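Side-chain contacts in Proline/betaine transporter, RALF (Rickettsia prowazekii str. Madrid E, PDB 4D7R), which probably acts as a guanine nucleotide exchange factor through its Sec7 domain, studied here as an engineered chimera with a Legionella capping domain: residues Ile150-Ser154 and Lys155-Tyr159; Leu78-Glu81 and Phe82-Asp85. All coordinates share one frame; numbering follows the deposited sequence. Where two conformers were deposited one is given.

Contact 1: Ile150-Ser154 and Lys155-Tyr159; sequences IDINS and KDAAY
A serine N-cap, backed by a small apolar contact, starts helix 155-173 in the Rickettsia Sec7 part of the chimera, just after the loop that leaves helix 129-146. The capping bond runs from Ala157 N to Ser154 OG, 3.0 Å long with an N-H...O angle of 163°, so the hydroxyl oxygen accepts a hydrogen bond from an N-H that has no carbonyl of a preceding turn to pair with. It gets there because OG stands between the backbone N and the carbonyl carbon (chi1 75°), which turns it forward over the start of the helix; the same oxygen lies 3.5 Å from Ala157 CB. The first i to i+4 bond follows, from Ala158 N to Ser154 O at 3.1 Å. Ser154 thus receives one helical N-H on its side chain and the next on its backbone. Ahead of the cap, Ile152 reaches forward to the first turn with its CG2 branch; CG1 stands beside the backbone N (chi1 -53°), which leaves CG2 anti to that nitrogen. The CG2 methyl touches Ala157 CB at 3.7 Å and Ala158 CB at 3.9 Å, and so lies against the first turn. In one of its two conformers, Lys155 NZ comes within 3.6 Å of Asp156 OD1, a salt bridge between exposed residues. Ile152 also packs on Tyr143 of helix 129-146 and on Phe205 of helix 203-215, while Asn196 holds Asn153 N by a hydrogen bond. Ala158 rests on Tyr144, so the helix start is set between helix 129-146, helix 203-215 and the loop carrying Asn196.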
loop_
_atom_site.group_PDB
_atom_site.type_symbol
_atom_site.label_atom_id
_atom_site.label_comp_id
_atom_site.label_asym_id
_atom_site.label_seq_id
_atom_site.Cartn_x
_atom_site.Cartn_y
_atom_site.Cartn_z
ATOM N N ILE A 150 20.069 17.870 12.676
ATOM C CA ILE A 150 21.036 17.281 13.606
ATOM C C ILE A 150 21.883 16.247 12.826
ATOM O O ILE A 150 23.081 16.432 12.692
ATOM C CB ILE A 150 20.399 16.690 14.901
ATOM C CG1 ILE A 150 19.681 17.790 15.736
ATOM C CG2 ILE A 150 21.476 15.978 15.742
ATOM C CD1 ILE A 150 18.759 17.257 16.828
ATOM N N ASP A 151 21.247 15.186 12.298
ATOM C CA ASP A 151 21.910 14.136 11.524
ATOM C C ASP A 151 21.386 14.111 10.102
ATOM O O ASP A 151 22.064 13.606 9.205
ATOM C CB ASP A 151 21.666 12.771 12.169
ATOM C CG ASP A 151 22.199 12.642 13.579
ATOM O OD1 ASP A 151 23.419 12.788 13.760
ATOM O OD2 ASP A 151 21.387 12.385 14.502
ATOM N N ILE A 152 20.161 14.626 9.902
ATOM C CA ILE A 152 19.485 14.641 8.602
ATOM C C ILE A 152 19.119 16.072 8.282
ATOM O O ILE A 152 18.523 16.753 9.113
ATOM C CB ILE A 152 18.242 13.700 8.597
ATOM C CG1 ILE A 152 18.598 12.246 9.068
ATOM C CG2 ILE A 152 17.530 13.729 7.238
ATOM C CD1 ILE A 152 17.369 11.310 9.330
ATOM N N ASN A 153 19.462 16.510 7.069
ATOM C CA ASN A 153 19.325 17.894 6.627
ATOM C C ASN A 153 18.047 18.310 5.916
ATOM O O ASN A 153 17.853 19.510 5.717
ATOM C CB ASN A 153 20.546 18.301 5.818
ATOM C CG ASN A 153 21.841 18.308 6.583
ATOM O OD1 ASN A 153 21.881 18.509 7.796
ATOM N ND2 ASN A 153 22.932 18.087 5.871
ATOM N N SER A 154 17.204 17.347 5.481
ATOM C CA SER A 154 15.946 17.648 4.786
ATOM C C SER A 154 14.989 16.473 4.877
ATOM O O SER A 154 15.414 15.353 5.215
ATOM C CB SER A 154 16.189 17.990 3.310
ATOM O OG SER A 154 16.489 16.826 2.548
ATOM N N LYS A 155 13.694 16.714 4.578
ATOM C CA LYS A 155 12.688 15.646 4.565
ATOM C C LYS A 155 13.009 14.628 3.441
ATOM O O LYS A 155 12.814 13.428 3.635
ATOM C CB LYS A 155 11.248 16.208 4.474
ATOM C CG LYS A 155 10.855 16.822 3.137
ATOM C CD LYS A 155 9.432 17.359 3.147
ATOM C CE LYS A 155 9.042 17.983 1.828
ATOM N NZ LYS A 155 8.955 16.980 0.734
ATOM N N ASP A 156 13.562 15.109 2.304
ATOM C CA ASP A 156 13.970 14.255 1.174
ATOM C C ASP A 156 15.093 13.310 1.610
ATOM O O ASP A 156 15.003 12.130 1.330
ATOM C CB ASP A 156 14.429 15.096 -0.018
ATOM C CG ASP A 156 13.326 15.725 -0.858
ATOM O OD1 ASP A 156 12.279 16.111 -0.283
ATOM O OD2 ASP A 156 13.533 15.892 -2.084
ATOM N N ALA A 157 16.100 13.821 2.358
ATOM C CA ALA A 157 17.216 13.021 2.891
ATOM C C ALA A 157 16.656 11.964 3.851
ATOM O O ALA A 157 17.096 10.814 3.809
ATOM C CB ALA A 157 18.203 13.922 3.624
ATOM N N ALA A 158 15.664 12.328 4.687
ATOM C CA ALA A 158 15.050 11.366 5.629
ATOM C C ALA A 158 14.371 10.208 4.880
ATOM O O ALA A 158 14.505 9.036 5.255
ATOM C CB ALA A 158 14.053 12.080 6.529
ATOM N N TYR A 159 13.726 10.548 3.764
ATOM C CA TYR A 159 12.991 9.597 2.938
ATOM C C TYR A 159 13.933 8.685 2.186
ATOM O O TYR A 159 13.697 7.483 2.191
ATOM C CB TYR A 159 12.022 10.333 2.007
ATOM C CG TYR A 159 11.374 9.457 0.958
ATOM C CD1 TYR A 159 10.334 8.595 1.288
ATOM C CD2 TYR A 159 11.773 9.523 -0.374
ATOM C CE1 TYR A 159 9.719 7.806 0.321
ATOM C CE2 TYR A 159 11.165 8.739 -1.350
ATOM C CZ TYR A 159 10.119 7.904 -1.003
ATOM O OH TYR A 159 9.506 7.161 -1.971
#

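Contact 2: Leu78-Glu81 and Phe82-Asp85; sequences LNLE and FVGD
Asn79 OD1 takes two backbone N-H groups at the start of helix 80-88: Phe82 N at 2.9 Å, with an N-H...O angle of 154°, and Glu81 N at 2.8 Å, a weak bond because it is poorly angled. Asn79 is therefore the N-cap. The bond to Phe82 N does not use a lone pair of OD1, for the donor stands 46° out of the amide's carbonyl plane. With CG anti to the backbone N, the amide swings over the first turn and lies flat against the Phe82 ring. Their planes are 5° apart, and ND2 sits 3.4 Å above the ring plane over its centre, its nearest ring atom being Phe82 CE2 at 3.5 Å; Asn79 CG is 3.6 Å from Phe82 CG. One amide thus caps the helix with its oxygen and stacks its whole plane on an aromatic face, which should restrict rotation of both groups. Asn79 O serves as well, accepting from Val83 N at 3.1 Å, and Gly84 N to Leu80 O and Asp85 N to Glu81 O continue the helical pattern. Beside the cap, Leu78 CD1 meets Val83 CG2 at 4.0 Å, the two side chains crossing at about a right angle. Both residues face helix 31-43, where Phe41 touches Leu78, Phe82 and Val83, and Asn42 accepts from Asn79 N. Farther along this Sec7 helix, Asp85 forms a salt bridge with Lys131 of helix 129-146. Glu81 forms one with Lys349 in strand 347-349 of the capping domain, a pair made across the engineered fusion.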
loop_
_atom_site.group_PDB
_atom_site.type_symbol
_atom_site.label_atom_id
_atom_site.label_comp_id
_atom_site.label_asym_id
_atom_site.label_seq_id
_atom_site.Cartn_x
_atom_site.Cartn_y
_atom_site.Cartn_z
ATOM N N LEU A 78 -7.042 -2.647 18.282
ATOM C CA LEU A 78 -7.604 -2.430 16.993
ATOM C C LEU A 78 -7.022 -3.392 15.966
ATOM O O LEU A 78 -5.968 -3.891 16.113
ATOM C CB LEU A 78 -7.407 -0.990 16.532
ATOM C CG LEU A 78 -8.135 0.191 17.161
ATOM C CD1 LEU A 78 -7.449 1.519 16.867
ATOM C CD2 LEU A 78 -9.566 0.292 16.759
ATOM N N ASN A 79 -7.780 -3.613 14.945
ATOM C CA ASN A 79 -7.338 -4.445 13.867
ATOM C C ASN A 79 -6.280 -3.626 13.137
ATOM O O ASN A 79 -6.601 -2.732 12.470
ATOM C CB ASN A 79 -8.470 -4.772 12.963
ATOM C CG ASN A 79 -8.040 -5.488 11.680
ATOM O OD1 ASN A 79 -7.062 -5.165 11.059
ATOM N ND2 ASN A 79 -8.819 -6.476 11.307
ATOM N N LEU A 80 -5.037 -4.018 13.286
ATOM C CA LEU A 80 -3.929 -3.268 12.697
ATOM C C LEU A 80 -3.856 -3.304 11.175
ATOM O O LEU A 80 -3.290 -2.437 10.608
ATOM C CB LEU A 80 -2.598 -3.611 13.325
ATOM C CG LEU A 80 -2.507 -3.313 14.821
ATOM C CD1 LEU A 80 -1.106 -3.377 15.308
ATOM C CD2 LEU A 80 -3.139 -1.973 15.150
ATOM N N GLU A 81 -4.493 -4.285 10.547
ATOM C CA GLU A 81 -4.594 -4.294 9.100
ATOM C C GLU A 81 -5.411 -3.133 8.644
ATOM O O GLU A 81 -5.075 -2.478 7.715
ATOM C CB GLU A 81 -5.253 -5.560 8.519
ATOM C CG GLU A 81 -4.675 -6.875 8.961
ATOM C CD GLU A 81 -4.866 -8.015 7.959
ATOM O OE1 GLU A 81 -5.802 -7.972 7.238
ATOM O OE2 GLU A 81 -4.022 -8.896 7.899
ATOM N N PHE A 82 -6.517 -2.908 9.338
ATOM C CA PHE A 82 -7.439 -1.891 8.984
ATOM C C PHE A 82 -6.805 -0.522 9.292
ATOM O O PHE A 82 -6.984 0.371 8.581
ATOM C CB PHE A 82 -8.785 -2.043 9.740
ATOM C CG PHE A 82 -9.617 -3.261 9.366
ATOM C CD1 PHE A 82 -9.364 -3.996 8.248
ATOM C CD2 PHE A 82 -10.672 -3.625 10.158
ATOM C CE1 PHE A 82 -10.110 -5.099 7.938
ATOM C CE2 PHE A 82 -11.438 -4.719 9.847
ATOM C CZ PHE A 82 -11.134 -5.465 8.750
ATOM N N VAL A 83 -6.091 -0.433 10.399
ATOM C CA VAL A 83 -5.403 0.829 10.740
ATOM C C VAL A 83 -4.377 1.123 9.635
ATOM O O VAL A 83 -4.384 2.234 9.093
ATOM C CB VAL A 83 -4.757 0.834 12.157
ATOM C CG1 VAL A 83 -3.751 1.976 12.330
ATOM C CG2 VAL A 83 -5.818 0.875 13.239
ATOM N N GLY A 84 -3.532 0.131 9.302
ATOM C CA GLY A 84 -2.505 0.285 8.268
ATOM C C GLY A 84 -3.115 0.724 6.949
ATOM O O GLY A 84 -2.631 1.672 6.308
ATOM N N ASP A 85 -4.211 0.066 6.569
ATOM C CA ASP A 85 -4.927 0.381 5.332
ATOM C C ASP A 85 -5.483 1.786 5.325
ATOM O O ASP A 85 -5.264 2.495 4.346
ATOM C CB ASP A 85 -5.989 -0.650 4.990
ATOM C CG ASP A 85 -6.398 -0.559 3.536
ATOM O OD1 ASP A 85 -5.547 -0.859 2.662
ATOM O OD2 ASP A 85 -7.563 -0.163 3.270
#

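In the fold
Contacts 1 and 2 are two helix starts in the Sec7 part of the chimera, with centres about 28 Å apart and nearest atoms about 15 Å apart, so neither touches the other. Contact 2 comes first along the chain and its centre lies nearer the centre of the folded chain, about 12 Å away against about 23 Å for contact 1. Helix 129-146 borders both: Lys131 reaches contact 2, whereas Tyr143 and Tyr144 pack on contact 1. Links to the capping domain run through Lys349 at contact 2 and, from Tyr159 at the end of contact 1, through Lys275 and Trp277; in this engineered fusion such links need not reflect a natural interface.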